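PDB 1R2J: protein FkbI from Streptomyces hygroscopicus, which probably acts as an FAD-dependent acyl-ACP dehydrogenase in making the methoxymalonyl extender unit of the polyketide FK520. Local coordinates for residues L88-Q93 with V206-G211. Numbering follows the deposited sequence.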
loop_
_atom_site.group_PDB
_atom_site.type_symbol
_atom_site.label_atom_id
_atom_site.label_comp_id
_atom_site.label_asym_id
_atom_site.label_seq_id
_atom_site.Cartn_x
_atom_site.Cartn_y
_atom_site.Cartn_z
ATOM N N LEU A 88 -17.509 5.757 1.429
ATOM C CA LEU A 88 -18.713 4.937 1.535
ATOM C C LEU A 88 -19.533 5.211 2.803
ATOM O O LEU A 88 -20.759 5.319 2.748
ATOM C CB LEU A 88 -18.330 3.452 1.500
ATOM C CG LEU A 88 -17.461 2.963 0.337
ATOM C CD1 LEU A 88 -17.122 1.491 0.538
ATOM C CD2 LEU A 88 -18.185 3.172 -0.978
ATOM N N GLY A 89 -18.855 5.318 3.942
ATOM C CA GLY A 89 -19.545 5.563 5.197
ATOM C C GLY A 89 -20.385 6.830 5.216
ATOM O O GLY A 89 -20.248 7.689 4.344
ATOM N N ASP A 90 -21.264 6.944 6.209
ATOM C CA ASP A 90 -22.109 8.126 6.331
ATOM C C ASP A 90 -21.451 9.148 7.256
ATOM O O ASP A 90 -20.253 9.069 7.532
ATOM C CB ASP A 90 -23.504 7.755 6.864
ATOM C CG ASP A 90 -23.452 7.008 8.186
ATOM O OD1 ASP A 90 -22.715 7.445 9.091
ATOM O OD2 ASP A 90 -24.159 5.988 8.331
ATOM N N ALA A 91 -22.243 10.103 7.732
ATOM C CA ALA A 91 -21.746 11.148 8.616
ATOM C C ALA A 91 -21.273 10.586 9.954
ATOM O O ALA A 91 -20.189 10.923 10.426
ATOM C CB ALA A 91 -22.834 12.195 8.844
ATOM N N GLY A 92 -22.091 9.731 10.559
ATOM C CA GLY A 92 -21.730 9.147 11.838
ATOM C C GLY A 92 -20.599 8.143 11.729
ATOM O O GLY A 92 -19.756 8.040 12.620
ATOM N N GLN A 93 -20.585 7.396 10.629
ATOM C CA GLN A 93 -19.555 6.392 10.391
ATOM C C GLN A 93 -18.200 7.040 10.152
ATOM O O GLN A 93 -17.204 6.650 10.756
ATOM C CB GLN A 93 -19.952 5.518 9.203
ATOM C CG GLN A 93 -20.893 4.397 9.599
ATOM C CD GLN A 93 -21.529 3.705 8.416
ATOM O OE1 GLN A 93 -22.076 2.610 8.552
ATOM N NE2 GLN A 93 -21.477 4.344 7.253
ATOM N N VAL A 206 -21.518 -1.808 9.177
ATOM C CA VAL A 206 -21.636 -1.919 7.729
ATOM C C VAL A 206 -21.802 -0.543 7.106
ATOM O O VAL A 206 -22.841 0.098 7.250
ATOM C CB VAL A 206 -22.835 -2.792 7.340
ATOM C CG1 VAL A 206 -22.871 -2.988 5.839
ATOM C CG2 VAL A 206 -22.743 -4.131 8.049
ATOM N N LEU A 207 -20.768 -0.094 6.404
ATOM C CA LEU A 207 -20.782 1.217 5.769
ATOM C C LEU A 207 -22.001 1.429 4.879
ATOM O O LEU A 207 -22.481 0.502 4.230
ATOM C CB LEU A 207 -19.499 1.408 4.956
ATOM C CG LEU A 207 -18.193 1.413 5.762
ATOM C CD1 LEU A 207 -17.010 1.485 4.812
ATOM C CD2 LEU A 207 -18.177 2.586 6.732
ATOM N N ALA A 208 -22.504 2.659 4.863
ATOM C CA ALA A 208 -23.659 3.009 4.046
ATOM C C ALA A 208 -23.231 2.929 2.588
ATOM O O ALA A 208 -22.071 3.170 2.257
ATOM C CB ALA A 208 -24.133 4.418 4.381
ATOM N N GLY A 209 -24.164 2.600 1.707
ATOM C CA GLY A 209 -23.788 2.488 0.311
ATOM C C GLY A 209 -23.228 1.105 0.043
ATOM O O GLY A 209 -22.709 0.828 -1.036
ATOM N N SER A 210 -23.327 0.235 1.044
ATOM C CA SER A 210 -22.869 -1.142 0.920
ATOM C C SER A 210 -23.891 -1.933 0.106
ATOM O O SER A 210 -24.054 -3.134 0.307
ATOM C CB SER A 210 -22.726 -1.797 2.297
ATOM O OG SER A 210 -21.462 -1.543 2.878
ATOM N N GLY A 211 -24.585 -1.259 -0.805
ATOM C CA GLY A 211 -25.583 -1.940 -1.610
ATOM C C GLY A 211 -25.286 -1.919 -3.095
ATOM O O GLY A 211 -25.948 -2.603 -3.876
#
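L207 meets the turn between helices 69-88 and 91-100 with both of its methyls. L207 CD2 lies 3.6 Å from G89 CA, and L207 CD1 reaches L88 CB at 4.1 Å. CG of L207 sits anti to the carbonyl carbon (chi1 -63°), and chi2 (175°) then turns CD1 to L88 and CD2 to G89. G89 suits this spot, because a CB there would come within about 3.1 Å of L207 CD2. L88 also touches V165 of strand 164-169, as L207 does.

Q93 stretches out from the first turn of helix 91-100. Its chain is extended beyond CG, and this carries the amide to the backbone of 206-208. There Q93 CD lies 3.7 Å from L207 CA. With an alanine here the amide is gone, and the backbone of L207 and A208 is likely to be left without the group that lies against it.

D90 is the N-cap of the helix that holds Q93. D90 OD1 accepts from Q93 N at 2.6 Å, nearly along the C-O axis and with an N-H...O angle of 164°. On the other segment, L207 to S210 form a type II turn. S210 OG donates to L207 O at 2.7 Å and also bonds V165 N. G209 fits the third position of this turn, where a side chain would jam against the preceding carbonyl.

The contact joins the N-terminal helices to the loop after strand 199-202; the L88 side chain is about 14 Å from the bound FAD. Its clear hydrogen bonds lie within each segment, and V165 also ties the loop to strand 164-169. L88 O and A208 O, both acceptors, lie 2.6 Å apart, probably unfavourably. What is firmly seen across the contact is apolar touch through L207, with a polar amide against backbone.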